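Local coordinates for phosphotriesterase family protein (Listeria monocytogenes serotype 4b str. H7858, PDB 3PNZ) that probably hydrolyses phosphorylated sugar lactones at a two-zinc centre held in an amidohydrolase-type barrel, at residues D38-V52 and A274-L288. Residues are numbered along the deposited sequence; the frame is centred on the assembly and turned at random.
Sequences DDLLLDDKEKSQLDV and ARKTYYKHYGHGPGL. With PO4 (phosphate ion), chain L.
K47 CB stands over the centre of one face of the Y282 ring, a CH-pi contact 3.8 Å from K47 CB to the Y282 ring centroid, while L42 CD2 lies against the opposite face near its rim. S48 OG sits at the ring edge, where Y282 OH donates to S48 OG (2.7 Å) and accepts from D44 N; the phenol thus ties the start of helix 45-57 to residues 274-288. The H281 imidazole takes L50 CB over one face and its own neighbour K280 CG over the other; D51 OD2 lies at the edge by CD2, and H281 NE2 is hydrogen-bonded to D54, further along helix 45-57. The R275 guanidinium carries L40 CD2 on one face. D39 OD2 meets R275 NH1 near the guanidinium plane (3.0 Å), and R275 NE holds a phosphate ion, probably from the crystallisation liquor, which Y278 OH, K242, K244 and Y245 also hold.

D39 grips a turn: its syn lone pairs take T277 N on OD1 and T277 OG1 on OD2, leaving the anti side of OD2 for R275, and D39 O accepts from K276 N. K276 runs extended and bends at its last torsion (chi4 78°), which brings NZ to L41 O at 2.7 Å and to D38 O and OD2; D43 OD1 adds a weak bond at 3.3 Å. D51 does similar work on the helix: OD1 receives K280 N (3.0 Å) on its syn side and L288 N on its anti side, and OD2 receives H281 N (2.9 Å), so three backbone amides fix the carboxylate.

The loop that follows strand 267-269 is thereby fastened to helix 45-57 and the loop before it, at one rim of the TIM-type barrel. Y279 OH reaches the backbone of zinc ligand H24, just past strand 19-23, and V52 packs on T85 of helix 75-85.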
loop_
_atom_site.group_PDB
_atom_site.type_symbol
_atom_site.label_atom_id
_atom_site.label_comp_id
_atom_site.label_asym_id
_atom_site.label_seq_id
_atom_site.Cartn_x
_atom_site.Cartn_y
_atom_site.Cartn_z
ATOM N N ASP A 38 20.484 1.014 6.782
ATOM C CA ASP A 38 20.010 -0.173 7.493
ATOM C C ASP A 38 18.614 -0.044 8.104
ATOM O O ASP A 38 17.897 -1.033 8.229
ATOM C CB ASP A 38 20.998 -0.573 8.587
ATOM C CG ASP A 38 20.704 -1.946 9.155
ATOM O OD1 ASP A 38 20.970 -2.944 8.445
ATOM O OD2 ASP A 38 20.211 -2.035 10.304
ATOM N N ASP A 39 18.237 1.164 8.510
ATOM C CA ASP A 39 16.942 1.360 9.160
ATOM C C ASP A 39 15.776 1.052 8.214
ATOM O O ASP A 39 14.667 0.771 8.666
ATOM C CB ASP A 39 16.816 2.788 9.705
ATOM C CG ASP A 39 15.655 2.947 10.672
ATOM O OD1 ASP A 39 15.338 1.986 11.412
ATOM O OD2 ASP A 39 15.067 4.052 10.709
ATOM N N LEU A 40 16.030 1.093 6.911
ATOM C CA LEU A 40 14.981 0.830 5.921
ATOM C C LEU A 40 14.967 -0.622 5.464
ATOM O O LEU A 40 14.282 -0.970 4.505
ATOM C CB LEU A 40 15.141 1.754 4.718
ATOM C CG LEU A 40 14.703 3.201 4.978
ATOM C CD1 LEU A 40 15.296 4.126 3.928
ATOM C CD2 LEU A 40 13.172 3.299 5.001
ATOM N N LEU A 41 15.725 -1.467 6.151
ATOM C CA LEU A 41 15.696 -2.894 5.868
ATOM C C LEU A 41 14.962 -3.634 6.983
ATOM O O LEU A 41 15.442 -3.714 8.115
ATOM C CB LEU A 41 17.116 -3.443 5.708
ATOM C CG LEU A 41 18.084 -2.623 4.855
ATOM C CD1 LEU A 41 19.449 -3.318 4.794
ATOM C CD2 LEU A 41 17.543 -2.372 3.460
ATOM N N LEU A 42 13.781 -4.164 6.673
ATOM C CA LEU A 42 13.059 -4.986 7.629
ATOM C C LEU A 42 13.486 -6.428 7.381
ATOM O O LEU A 42 12.825 -7.167 6.658
ATOM C CB LEU A 42 11.548 -4.828 7.457
ATOM C CG LEU A 42 11.011 -3.426 7.772
ATOM C CD1 LEU A 42 9.504 -3.329 7.515
ATOM C CD2 LEU A 42 11.333 -3.057 9.211
ATOM N N ASP A 43 14.606 -6.815 7.981
ATOM C CA ASP A 43 15.321 -8.007 7.543
ATOM C C ASP A 43 15.374 -9.125 8.578
ATOM O O ASP A 43 16.258 -9.980 8.513
ATOM C CB ASP A 43 16.737 -7.617 7.115
ATOM C CG ASP A 43 17.508 -6.915 8.221
ATOM O OD1 ASP A 43 16.965 -6.762 9.340
ATOM O OD2 ASP A 43 18.667 -6.525 7.973
ATOM N N ASP A 44 14.433 -9.124 9.518
ATOM C CA ASP A 44 14.352 -10.184 10.526
ATOM C C ASP A 44 12.928 -10.715 10.668
ATOM O O ASP A 44 12.088 -10.104 11.325
ATOM C CB ASP A 44 14.864 -9.688 11.881
ATOM C CG ASP A 44 15.027 -10.811 12.897
ATOM O OD1 ASP A 44 14.121 -11.667 13.022
ATOM O OD2 ASP A 44 16.075 -10.834 13.576
ATOM N N LYS A 45 12.670 -11.875 10.071
ATOM C CA LYS A 45 11.323 -12.447 10.052
ATOM C C LYS A 45 10.703 -12.576 11.445
ATOM O O LYS A 45 9.527 -12.269 11.640
ATOM C CB LYS A 45 11.333 -13.799 9.317
ATOM C CG LYS A 45 9.983 -14.522 9.258
ATOM C CD LYS A 45 9.744 -15.389 10.494
ATOM C CE LYS A 45 8.729 -16.500 10.204
ATOM N NZ LYS A 45 8.444 -17.308 11.426
ATOM N N GLU A 46 11.477 -13.031 12.423
ATOM C CA GLU A 46 10.903 -13.259 13.745
ATOM C C GLU A 46 10.555 -11.946 14.451
ATOM O O GLU A 46 9.568 -11.875 15.192
ATOM C CB GLU A 46 11.817 -14.132 14.610
ATOM C CG GLU A 46 12.045 -15.547 14.049
ATOM C CD GLU A 46 10.762 -16.367 13.905
ATOM O OE1 GLU A 46 9.761 -16.074 14.597
ATOM O OE2 GLU A 46 10.763 -17.323 13.098
ATOM N N LYS A 47 11.351 -10.906 14.211
ATOM C CA LYS A 47 11.048 -9.592 14.783
ATOM C C LYS A 47 9.802 -8.976 14.134
ATOM O O LYS A 47 8.915 -8.481 14.833
ATOM C CB LYS A 47 12.253 -8.647 14.694
ATOM C CG LYS A 47 13.399 -9.039 15.626
ATOM C CD LYS A 47 14.577 -8.075 15.539
ATOM C CE LYS A 47 15.686 -8.498 16.492
ATOM N NZ LYS A 47 16.868 -7.609 16.400
ATOM N N SER A 48 9.727 -9.029 12.806
ATOM C CA SER A 48 8.534 -8.549 12.116
ATOM C C SER A 48 7.318 -9.296 12.623
ATOM O O SER A 48 6.268 -8.703 12.875
ATOM C CB SER A 48 8.665 -8.705 10.603
ATOM O OG SER A 48 9.771 -7.974 10.106
ATOM N N GLN A 49 7.468 -10.606 12.802
ATOM C CA GLN A 49 6.355 -11.431 13.255
ATOM C C GLN A 49 5.814 -11.004 14.620
ATOM O O GLN A 49 4.607 -11.042 14.862
ATOM C CB GLN A 49 6.748 -12.912 13.265
ATOM C CG GLN A 49 5.651 -13.806 13.801
ATOM C CD GLN A 49 5.919 -15.275 13.538
ATOM O OE1 GLN A 49 6.643 -15.629 12.602
ATOM N NE2 GLN A 49 5.335 -16.137 14.360
ATOM N N LEU A 50 6.698 -10.589 15.519
ATOM C CA LEU A 50 6.251 -10.155 16.836
ATOM C C LEU A 50 5.314 -8.944 16.746
ATOM O O LEU A 50 4.329 -8.866 17.482
ATOM C CB LEU A 50 7.442 -9.874 17.749
ATOM C CG LEU A 50 8.223 -11.126 18.157
ATOM C CD1 LEU A 50 9.564 -10.767 18.792
ATOM C CD2 LEU A 50 7.390 -11.977 19.096
ATOM N N ASP A 51 5.605 -8.008 15.840
ATOM C CA ASP A 51 4.696 -6.879 15.628
ATOM C C ASP A 51 3.361 -7.327 15.016
ATOM O O ASP A 51 2.291 -6.894 15.443
ATOM C CB ASP A 51 5.336 -5.801 14.750
ATOM C CG ASP A 51 6.188 -4.819 15.553
ATOM O OD1 ASP A 51 5.777 -3.639 15.704
ATOM O OD2 ASP A 51 7.269 -5.226 16.027
ATOM N N VAL A 52 3.424 -8.185 14.008
ATOM C CA VAL A 52 2.200 -8.693 13.396
ATOM C C VAL A 52 1.354 -9.426 14.447
ATOM O O VAL A 52 0.124 -9.312 14.471
ATOM C CB VAL A 52 2.506 -9.607 12.190
ATOM C CG1 VAL A 52 1.218 -10.219 11.631
ATOM C CG2 VAL A 52 3.237 -8.823 11.115
ATOM N N ALA A 274 7.802 1.226 7.712
ATOM C CA ALA A 274 8.839 0.793 6.785
ATOM C C ALA A 274 10.238 0.782 7.382
ATOM O O ALA A 274 11.204 0.521 6.672
ATOM C CB ALA A 274 8.812 1.663 5.534
ATOM N N ARG A 275 10.343 1.070 8.674
ATOM C CA ARG A 275 11.646 1.224 9.324
ATOM C C ARG A 275 11.788 0.367 10.574
ATOM O O ARG A 275 10.816 0.139 11.293
ATOM C CB ARG A 275 11.865 2.691 9.718
ATOM C CG ARG A 275 12.148 3.613 8.555
ATOM C CD ARG A 275 12.282 5.056 9.037
ATOM N NE ARG A 275 12.592 5.966 7.945
ATOM C CZ ARG A 275 13.827 6.278 7.577
ATOM N NH1 ARG A 275 14.860 5.736 8.210
ATOM N NH2 ARG A 275 14.031 7.113 6.569
ATOM N N LYS A 276 13.016 -0.072 10.853
ATOM C CA LYS A 276 13.303 -0.756 12.108
ATOM C C LYS A 276 12.858 0.109 13.284
ATOM O O LYS A 276 12.263 -0.385 14.244
ATOM C CB LYS A 276 14.800 -1.064 12.232
ATOM C CG LYS A 276 15.299 -2.224 11.362
ATOM C CD LYS A 276 16.728 -2.612 11.767
ATOM C CE LYS A 276 17.225 -3.865 11.046
ATOM N NZ LYS A 276 17.644 -3.593 9.643
ATOM N N THR A 277 13.136 1.409 13.191
ATOM C CA THR A 277 12.803 2.339 14.268
ATOM C C THR A 277 11.301 2.576 14.399
ATOM O O THR A 277 10.858 3.228 15.343
ATOM C CB THR A 277 13.508 3.696 14.089
ATOM O OG1 THR A 277 13.263 4.192 12.768
ATOM C CG2 THR A 277 15.020 3.550 14.303
ATOM N N TYR A 278 10.521 2.042 13.459
ATOM C CA TYR A 278 9.070 2.146 13.530
ATOM C C TYR A 278 8.447 0.889 14.139
ATOM O O TYR A 278 7.350 0.935 14.698
ATOM C CB TYR A 278 8.479 2.349 12.144
ATOM C CG TYR A 278 8.694 3.708 11.513
ATOM C CD1 TYR A 278 9.253 4.766 12.229
ATOM C CD2 TYR A 278 8.339 3.929 10.187
ATOM C CE1 TYR A 278 9.444 6.011 11.633
ATOM C CE2 TYR A 278 8.524 5.167 9.585
ATOM C CZ TYR A 278 9.076 6.203 10.314
ATOM O OH TYR A 278 9.256 7.435 9.718
ATOM N N TYR A 279 9.136 -0.241 14.000
ATOM C CA TYR A 279 8.670 -1.500 14.568
ATOM C C TYR A 279 8.978 -1.567 16.058
ATOM O O TYR A 279 10.069 -1.196 16.497
ATOM C CB TYR A 279 9.317 -2.680 13.844
ATOM C CG TYR A 279 8.477 -3.235 12.715
ATOM C CD1 TYR A 279 8.323 -2.536 11.516
ATOM C CD2 TYR A 279 7.843 -4.462 12.846
ATOM C CE1 TYR A 279 7.543 -3.049 10.479
ATOM C CE2 TYR A 279 7.068 -4.979 11.829
ATOM C CZ TYR A 279 6.924 -4.280 10.648
ATOM O OH TYR A 279 6.140 -4.824 9.656
ATOM N N LYS A 280 8.005 -2.035 16.830
ATOM C CA LYS A 280 8.176 -2.201 18.259
ATOM C C LYS A 280 9.306 -3.190 18.539
ATOM O O LYS A 280 10.172 -2.951 19.387
ATOM C CB LYS A 280 6.870 -2.690 18.884
ATOM C CG LYS A 280 6.909 -2.829 20.397
ATOM C CD LYS A 280 5.565 -3.281 20.944
ATOM C CE LYS A 280 5.579 -3.357 22.467
ATOM N NZ LYS A 280 4.286 -3.886 22.999
ATOM N N HIS A 281 9.317 -4.294 17.801
ATOM C CA HIS A 281 10.234 -5.386 18.127
ATOM C C HIS A 281 11.554 -5.374 17.361
ATOM O O HIS A 281 12.355 -6.302 17.475
ATOM C CB HIS A 281 9.506 -6.732 18.024
ATOM C CG HIS A 281 8.344 -6.835 18.957
ATOM N ND1 HIS A 281 8.485 -7.203 20.278
ATOM C CD2 HIS A 281 7.029 -6.569 18.778
ATOM C CE1 HIS A 281 7.303 -7.181 20.868
ATOM N NE2 HIS A 281 6.403 -6.799 19.979
ATOM N N TYR A 282 11.785 -4.324 16.580
ATOM C CA TYR A 282 13.127 -4.056 16.084
ATOM C C TYR A 282 13.697 -2.929 16.946
ATOM O O TYR A 282 14.475 -3.176 17.859
ATOM C CB TYR A 282 13.126 -3.610 14.623
ATOM C CG TYR A 282 12.906 -4.653 13.529
ATOM C CD1 TYR A 282 13.984 -5.205 12.842
ATOM C CD2 TYR A 282 11.620 -5.000 13.110
ATOM C CE1 TYR A 282 13.792 -6.117 11.799
ATOM C CE2 TYR A 282 11.417 -5.912 12.058
ATOM C CZ TYR A 282 12.512 -6.461 11.414
ATOM O OH TYR A 282 12.336 -7.345 10.370
ATOM N N GLY A 283 13.284 -1.693 16.664
ATOM C CA GLY A 283 13.848 -0.527 17.329
ATOM C C GLY A 283 12.989 0.170 18.372
ATOM O O GLY A 283 13.235 1.332 18.706
ATOM N N HIS A 284 11.988 -0.533 18.896
ATOM C CA HIS A 284 11.146 -0.005 19.968
ATOM C C HIS A 284 10.342 1.223 19.560
ATOM O O HIS A 284 10.090 2.115 20.371
ATOM C CB HIS A 284 11.980 0.268 21.228
ATOM C CG HIS A 284 12.803 -0.906 21.657
ATOM N ND1 HIS A 284 14.147 -1.015 21.372
ATOM C CD2 HIS A 284 12.464 -2.036 22.322
ATOM C CE1 HIS A 284 14.605 -2.156 21.857
ATOM N NE2 HIS A 284 13.605 -2.793 22.437
ATOM N N GLY A 285 9.923 1.246 18.302
ATOM C CA GLY A 285 9.061 2.300 17.809
ATOM C C GLY A 285 7.607 1.973 18.096
ATOM O O GLY A 285 7.310 1.030 18.832
ATOM N N PRO A 286 6.685 2.758 17.520
ATOM C CA PRO A 286 5.262 2.621 17.849
ATOM C C PRO A 286 4.714 1.247 17.459
ATOM O O PRO A 286 3.821 0.731 18.136
ATOM C CB PRO A 286 4.607 3.726 17.018
ATOM C CG PRO A 286 5.711 4.741 16.824
ATOM C CD PRO A 286 6.952 3.925 16.663
ATOM N N GLY A 287 5.251 0.669 16.389
ATOM C CA GLY A 287 4.920 -0.696 16.010
ATOM C C GLY A 287 3.566 -0.859 15.346
ATOM O O GLY A 287 2.784 0.091 15.248
ATOM N N LEU A 288 3.282 -2.077 14.895
ATOM C CA LEU A 288 1.975 -2.381 14.323
ATOM C C LEU A 288 0.860 -2.339 15.368
ATOM O O LEU A 288 -0.317 -2.352 15.027
ATOM C CB LEU A 288 1.998 -3.732 13.587
ATOM C CG LEU A 288 2.941 -3.826 12.378
ATOM C CD1 LEU A 288 2.920 -5.223 11.740
ATOM C CD2 LEU A 288 2.626 -2.758 11.323
HETATM P P PO4 L . 9.335 7.347 6.128
HETATM O O1 PO4 L . 10.684 7.802 6.618
HETATM O O2 PO4 L . 9.451 5.912 5.663
HETATM O O3 PO4 L . 8.332 7.401 7.256
HETATM O O4 PO4 L . 8.869 8.207 4.970
HETATM O O HOH W 1 11.738 -0.173 4.210
HETATM O O HOH W 2 16.020 -5.483 18.250
#